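PDB 3OZY: putative mandelate racemase from Bordetella bronchiseptica, which is of unknown function but probably acts, like other enolase superfamily members, on a carboxylate substrate through a magnesium ion held in its beta-alpha barrel. Local coordinates for residues R186-R191 with V196-D201; R140-S145 with W225-L230. All coordinates share one frame; numbering follows the deposited sequence. Where two conformers were deposited one is given.

Interaction 1 (R186-R191 with V196-D201); sequences RAMRQR and VEILVD. With MG (magnesium ion), chain C.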
loop_
_atom_site.group_PDB
_atom_site.type_symbol
_atom_site.label_atom_id
_atom_site.label_comp_id
_atom_site.label_asym_id
_atom_site.label_seq_id
_atom_site.Cartn_x
_atom_site.Cartn_y
_atom_site.Cartn_z
ATOM N N ARG A 186 -30.441 19.065 3.561
ATOM C CA ARG A 186 -31.853 19.405 3.514
ATOM C C ARG A 186 -32.064 20.721 2.756
ATOM O O ARG A 186 -32.971 20.832 1.944
ATOM C CB ARG A 186 -32.474 19.459 4.915
ATOM C CG ARG A 186 -32.549 18.095 5.596
ATOM C CD ARG A 186 -33.377 18.154 6.866
ATOM N NE ARG A 186 -33.054 17.069 7.789
ATOM C CZ ARG A 186 -32.241 17.207 8.835
ATOM N NH1 ARG A 186 -31.669 18.381 9.084
ATOM N NH2 ARG A 186 -31.995 16.177 9.628
ATOM N N ALA A 187 -31.207 21.708 3.006
ATOM C CA ALA A 187 -31.336 22.997 2.328
ATOM C C ALA A 187 -31.040 22.855 0.837
ATOM O O ALA A 187 -31.713 23.448 -0.003
ATOM C CB ALA A 187 -30.408 24.026 2.962
ATOM N N MET A 188 -30.013 22.071 0.514
ATOM C CA MET A 188 -29.654 21.816 -0.877
ATOM C C MET A 188 -30.795 21.184 -1.668
ATOM O O MET A 188 -31.137 21.642 -2.752
ATOM C CB MET A 188 -28.397 20.946 -0.957
ATOM C CG MET A 188 -27.125 21.692 -0.559
ATOM S SD MET A 188 -25.778 20.569 -0.132
ATOM C CE MET A 188 -25.441 19.841 -1.725
ATOM N N ARG A 189 -31.392 20.129 -1.117
ATOM C CA ARG A 189 -32.483 19.441 -1.798
ATOM C C ARG A 189 -33.691 20.357 -1.990
ATOM O O ARG A 189 -34.310 20.372 -3.054
ATOM C CB ARG A 189 -32.880 18.176 -1.033
ATOM C CG ARG A 189 -34.110 17.479 -1.590
ATOM C CD ARG A 189 -33.916 17.038 -3.031
ATOM N NE ARG A 189 -32.977 15.923 -3.119
ATOM C CZ ARG A 189 -32.252 15.629 -4.192
ATOM N NH1 ARG A 189 -32.337 16.369 -5.293
ATOM N NH2 ARG A 189 -31.440 14.579 -4.168
ATOM N N GLN A 190 -34.019 21.131 -0.962
ATOM C CA GLN A 190 -35.147 22.050 -1.064
ATOM C C GLN A 190 -34.916 23.080 -2.165
ATOM O O GLN A 190 -35.831 23.436 -2.906
ATOM C CB GLN A 190 -35.384 22.745 0.272
ATOM C CG GLN A 190 -36.607 23.647 0.278
ATOM C CD GLN A 190 -36.924 24.189 1.657
ATOM O OE1 GLN A 190 -36.021 24.504 2.434
ATOM N NE2 GLN A 190 -38.210 24.304 1.969
ATOM N N ARG A 191 -33.680 23.551 -2.278
ATOM C CA ARG A 191 -33.351 24.586 -3.251
ATOM C C ARG A 191 -33.471 24.103 -4.700
ATOM O O ARG A 191 -34.041 24.792 -5.547
ATOM C CB ARG A 191 -31.944 25.137 -2.985
ATOM C CG ARG A 191 -31.518 26.259 -3.928
ATOM C CD ARG A 191 -32.231 27.571 -3.609
ATOM N NE ARG A 191 -31.813 28.101 -2.319
ATOM C CZ ARG A 191 -30.693 28.793 -2.130
ATOM N NH1 ARG A 191 -29.892 29.045 -3.153
ATOM N NH2 ARG A 191 -30.374 29.227 -0.922
ATOM N N VAL A 196 -32.061 17.122 -9.661
ATOM C CA VAL A 196 -30.612 17.241 -9.567
ATOM C C VAL A 196 -30.115 16.164 -8.619
ATOM O O VAL A 196 -30.654 16.010 -7.530
ATOM C CB VAL A 196 -30.217 18.633 -9.032
ATOM C CG1 VAL A 196 -28.718 18.705 -8.765
ATOM C CG2 VAL A 196 -30.660 19.719 -10.022
ATOM N N GLU A 197 -29.100 15.406 -9.032
ATOM C CA GLU A 197 -28.563 14.363 -8.158
ATOM C C GLU A 197 -27.613 14.966 -7.143
ATOM O O GLU A 197 -26.771 15.799 -7.489
ATOM C CB GLU A 197 -27.847 13.267 -8.947
ATOM C CG GLU A 197 -28.727 12.530 -9.965
ATOM C CD GLU A 197 -29.802 11.646 -9.342
ATOM O OE1 GLU A 197 -29.801 11.414 -8.110
ATOM O OE2 GLU A 197 -30.649 11.142 -10.113
ATOM N N ILE A 198 -27.760 14.561 -5.886
ATOM C CA ILE A 198 -26.878 15.024 -4.830
ATOM C C ILE A 198 -26.124 13.831 -4.270
ATOM O O ILE A 198 -26.731 12.865 -3.787
ATOM C CB ILE A 198 -27.660 15.755 -3.707
ATOM C CG1 ILE A 198 -28.385 16.987 -4.264
ATOM C CG2 ILE A 198 -26.723 16.165 -2.583
ATOM C CD1 ILE A 198 -29.325 17.653 -3.269
ATOM N N LEU A 199 -24.802 13.907 -4.362
ATOM C CA LEU A 199 -23.889 12.872 -3.885
ATOM C C LEU A 199 -23.252 13.368 -2.595
ATOM O O LEU A 199 -23.111 14.573 -2.408
ATOM C CB LEU A 199 -22.785 12.651 -4.920
ATOM C CG LEU A 199 -23.147 11.999 -6.259
ATOM C CD1 LEU A 199 -24.304 12.671 -6.993
ATOM C CD2 LEU A 199 -21.898 11.985 -7.127
ATOM N N VAL A 200 -22.864 12.454 -1.710
ATOM C CA VAL A 200 -22.246 12.817 -0.440
ATOM C C VAL A 200 -20.949 12.022 -0.271
ATOM O O VAL A 200 -20.877 10.860 -0.705
ATOM C CB VAL A 200 -23.222 12.526 0.722
ATOM C CG1 VAL A 200 -22.525 12.575 2.061
ATOM C CG2 VAL A 200 -24.401 13.507 0.684
ATOM N N ASP A 201 -19.931 12.638 0.332
ATOM C CA ASP A 201 -18.611 12.027 0.463
ATOM C C ASP A 201 -18.043 12.368 1.834
ATOM O O ASP A 201 -17.808 13.548 2.133
ATOM C CB ASP A 201 -17.715 12.568 -0.658
ATOM C CG ASP A 201 -16.318 11.991 -0.650
ATOM O OD1 ASP A 201 -15.925 11.298 0.311
ATOM O OD2 ASP A 201 -15.587 12.276 -1.630
HETATM MG MG MG C . -13.867 11.082 -2.639
HETATM O O HOH W 1 -29.790 12.573 -5.695
HETATM O O HOH W 2 -13.674 10.288 -0.570
HETATM O O HOH W 3 -12.150 12.478 -1.782
HETATM O O HOH W 4 -13.740 12.497 -4.535
#

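Interaction 2 (R140-S145 with W225-L230); sequences RAYASS and WFEEPL. With MG (magnesium ion), chain C.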
loop_
_atom_site.group_PDB
_atom_site.type_symbol
_atom_site.label_atom_id
_atom_site.label_comp_id
_atom_site.label_asym_id
_atom_site.label_seq_id
_atom_site.Cartn_x
_atom_site.Cartn_y
_atom_site.Cartn_z
ATOM N N ARG A 140 -22.558 12.248 -18.620
ATOM C CA ARG A 140 -23.089 13.095 -17.555
ATOM C C ARG A 140 -22.064 13.314 -16.443
ATOM O O ARG A 140 -21.531 12.346 -15.879
ATOM C CB ARG A 140 -24.360 12.485 -16.970
ATOM C CG ARG A 140 -24.982 13.357 -15.902
ATOM C CD ARG A 140 -25.921 12.559 -15.040
ATOM N NE ARG A 140 -26.850 13.423 -14.325
ATOM C CZ ARG A 140 -27.853 12.969 -13.594
ATOM N NH1 ARG A 140 -28.041 11.658 -13.489
ATOM N NH2 ARG A 140 -28.667 13.815 -12.973
ATOM N N ALA A 141 -21.791 14.582 -16.139
ATOM C CA ALA A 141 -20.789 14.956 -15.140
ATOM C C ALA A 141 -21.428 15.460 -13.854
ATOM O O ALA A 141 -22.595 15.881 -13.835
ATOM C CB ALA A 141 -19.849 16.025 -15.697
ATOM N N TYR A 142 -20.666 15.423 -12.773
ATOM C CA TYR A 142 -21.085 16.055 -11.540
ATOM C C TYR A 142 -20.009 16.998 -11.045
ATOM O O TYR A 142 -18.819 16.765 -11.257
ATOM C CB TYR A 142 -21.460 15.031 -10.467
ATOM C CG TYR A 142 -20.337 14.262 -9.781
ATOM C CD1 TYR A 142 -19.670 14.796 -8.678
ATOM C CD2 TYR A 142 -20.011 12.961 -10.174
ATOM C CE1 TYR A 142 -18.689 14.070 -8.006
ATOM C CE2 TYR A 142 -19.024 12.235 -9.519
ATOM C CZ TYR A 142 -18.369 12.791 -8.435
ATOM O OH TYR A 142 -17.393 12.079 -7.747
ATOM N N ALA A 143 -20.441 18.055 -10.364
ATOM C CA ALA A 143 -19.533 19.066 -9.843
ATOM C C ALA A 143 -18.936 18.574 -8.534
ATOM O O ALA A 143 -19.661 18.322 -7.568
ATOM C CB ALA A 143 -20.283 20.388 -9.629
ATOM N N SER A 144 -17.612 18.460 -8.506
ATOM C CA SER A 144 -16.904 17.928 -7.357
ATOM C C SER A 144 -16.004 19.016 -6.761
ATOM O O SER A 144 -15.055 19.425 -7.426
ATOM C CB SER A 144 -16.052 16.743 -7.828
ATOM O OG SER A 144 -15.380 16.130 -6.746
ATOM N N SER A 145 -16.268 19.522 -5.550
ATOM C CA SER A 145 -17.422 19.252 -4.692
ATOM C C SER A 145 -17.696 20.535 -3.913
ATOM O O SER A 145 -16.916 21.483 -3.974
ATOM C CB SER A 145 -17.098 18.170 -3.658
ATOM O OG SER A 145 -16.934 16.894 -4.252
ATOM N N TRP A 225 -25.444 8.691 -3.940
ATOM C CA TRP A 225 -24.494 7.800 -3.292
ATOM C C TRP A 225 -23.893 8.402 -2.038
ATOM O O TRP A 225 -23.979 9.616 -1.826
ATOM C CB TRP A 225 -23.420 7.281 -4.262
ATOM C CG TRP A 225 -22.258 8.187 -4.678
ATOM C CD1 TRP A 225 -21.514 9.051 -3.901
ATOM C CD2 TRP A 225 -21.647 8.180 -5.969
ATOM N NE1 TRP A 225 -20.501 9.615 -4.669
ATOM C CE2 TRP A 225 -20.565 9.087 -5.938
ATOM C CE3 TRP A 225 -21.927 7.500 -7.160
ATOM C CZ2 TRP A 225 -19.764 9.330 -7.063
ATOM C CZ3 TRP A 225 -21.136 7.739 -8.271
ATOM C CH2 TRP A 225 -20.070 8.646 -8.219
ATOM N N PHE A 226 -23.319 7.517 -1.220
ATOM C CA PHE A 226 -22.634 7.815 0.041
ATOM C C PHE A 226 -21.216 7.283 -0.171
ATOM O O PHE A 226 -20.989 6.063 -0.152
ATOM C CB PHE A 226 -23.335 7.023 1.156
ATOM C CG PHE A 226 -22.975 7.422 2.569
ATOM C CD1 PHE A 226 -22.140 8.484 2.849
ATOM C CD2 PHE A 226 -23.544 6.721 3.625
ATOM C CE1 PHE A 226 -21.877 8.840 4.174
ATOM C CE2 PHE A 226 -23.289 7.060 4.933
ATOM C CZ PHE A 226 -22.449 8.116 5.218
ATOM N N GLU A 227 -20.269 8.189 -0.398
ATOM C CA GLU A 227 -18.898 7.847 -0.780
ATOM C C GLU A 227 -17.958 7.874 0.426
ATOM O O GLU A 227 -18.060 8.763 1.279
ATOM C CB GLU A 227 -18.432 8.826 -1.857
ATOM C CG GLU A 227 -16.957 8.779 -2.166
ATOM C CD GLU A 227 -16.606 9.602 -3.380
ATOM O OE1 GLU A 227 -17.530 10.064 -4.086
ATOM O OE2 GLU A 227 -15.399 9.785 -3.643
ATOM N N GLU A 228 -17.045 6.899 0.483
ATOM C CA GLU A 228 -16.142 6.716 1.625
ATOM C C GLU A 228 -16.839 7.008 2.955
ATOM O O GLU A 228 -16.378 7.817 3.761
ATOM C CB GLU A 228 -14.853 7.537 1.478
ATOM C CG GLU A 228 -13.922 7.011 0.385
ATOM C CD GLU A 228 -12.501 7.502 0.570
ATOM O OE1 GLU A 228 -12.324 8.644 1.057
ATOM O OE2 GLU A 228 -11.555 6.752 0.249
ATOM N N PRO A 229 -17.957 6.324 3.213
ATOM C CA PRO A 229 -18.657 6.593 4.475
ATOM C C PRO A 229 -17.814 6.199 5.686
ATOM O O PRO A 229 -17.934 6.827 6.745
ATOM C CB PRO A 229 -19.889 5.692 4.381
ATOM C CG PRO A 229 -19.461 4.560 3.463
ATOM C CD PRO A 229 -18.600 5.252 2.433
ATOM N N LEU A 230 -16.967 5.179 5.523
ATOM C CA LEU A 230 -16.162 4.614 6.604
ATOM C C LEU A 230 -14.723 4.478 6.151
ATOM O O LEU A 230 -14.413 4.614 4.969
ATOM C CB LEU A 230 -16.662 3.207 6.961
ATOM C CG LEU A 230 -18.150 3.078 7.293
ATOM C CD1 LEU A 230 -18.555 1.612 7.333
ATOM C CD2 LEU A 230 -18.473 3.753 8.619
HETATM MG MG MG C . -13.867 11.082 -2.639
HETATM O O HOH W 2 -13.674 10.288 -0.570
HETATM O O HOH W 3 -12.150 12.478 -1.782
HETATM O O HOH W 4 -13.740 12.497 -4.535
#

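Interaction 1 (R186-R191 with V196-D201)
The guanidinium group of Arg189 lies over the tip of Ile198 while its edge reaches the backbone of Val196. Ile198 CD1 sits over the centre of one face of the group, 3.7 Å from Arg189 CZ, and the two chains run antiparallel past one another. The long chain of Arg189 does not run straight: CG leaves anti to the backbone N (chi1 174°), then bends at chi2 and again at chi3 fold the chain and bring its flat end round to the strand. There Arg189 NH1 donates to Val196 O at 2.8 Å in a nearly straight bond, 170° at the hydrogen, with the oxygen close to the guanidinium plane. In the same plane, Arg189 NH2 donates a hydrogen bond to a water that also accepts from Ile198 N and lies 2.7 Å from Glu197 OE1, to which it may donate, which links the arginine to the first residues of strand 197-201. Met188, one residue earlier on helix 178-192, meets the other branch of the isoleucine, with Met188 CE 4.0 Å from Ile198 CG2; its chain passes Ile198 at a slant and also packs on Leu172 of strand 169-173. Helix and strand thus pack as consecutive parts of the beta-alpha-beta unit 169-173, 178-192, 197-201 in the barrel; the second strand of the unit ends at the magnesium ligand Asp201. Arg189 NH1 also bonds Gly193 O and NE bonds Ala221 O, so the group is gripped by three backbone carbonyls and a water, Val196 O and the water lying in its plane. These bonds fix the rotation of the guanidinium and hold it flat against Ile198, and the gathered carbonyl oxygens, with Glu197 nearby, would be expected to stabilise its positive charge.

Interaction 2 (R140-S145 with W225-L230)
Trp225 turns the edge of its indole toward Tyr142 across the inside of the barrel. Its CZ2 atom is 3.7 Å from Tyr142 OH, which lies near the indole plane, and 3.9 Å from Tyr142 CE2. The planes of the two rings stand at 89°, with the centroid of the tyrosine ring 5.7 Å from that of the six-membered ring of the tryptophan. Both side chains place CG between the backbone N and the carbonyl carbon (chi1 77° in Trp225, 74° in Tyr142), and from there they reach inward from strands whose nearest CA atoms, those of Tyr142 and Trp225, remain 12.2 Å apart. Trp225 NE1 also makes a weak hydrogen bond of 3.1 Å to Glu227 OE1. Two residues further on, Glu227 extends its chain toward the magnesium ion and binds it through OE2 at 2.2 Å, while its OE1 forms a salt bridge with Lys171 and accepts from Gln275. Lys171 is hydrogen-bonded to Tyr142 OH as well, so it joins the two sides of the contact and probably helps to position the carboxylate of Glu227. Glu228, past the end of the strand, receives through OE1 a hydrogen bond from a metal-bound water and thus belongs to the second shell of the ion. Asp201 and Glu254 complete the protein ligands. Strand 139-146 faces Trp225 and Glu227 across the interior. Three acidic ligands at the ends of successive barrel strands are the hallmark of the metal site in the enolase superfamily barrel.

The two contacts lie with their centres 11 Å apart and meet through neighbouring parallel strands: Val200 O is 2.8 Å from Glu227 N, and Val200 N is 3.1 Å from Trp225 O, both probable hydrogen bonds. Interaction 1 packs strand 197-201 against helix 178-192 on the outside of the barrel, whereas interaction 2 spans the interior. Leu199, on the strand face turned away from the helix, packs its CD2 3.4 Å from Trp225 CE2. Both contacts lead to the same magnesium ion, since strand 197-201 delivers Asp201 and strand 225-227 delivers Glu227. One metal-bound water is hydrogen-bonded to Asp201 OD1 and Glu228 OE1, tying the two strand ends together at the presumed active site.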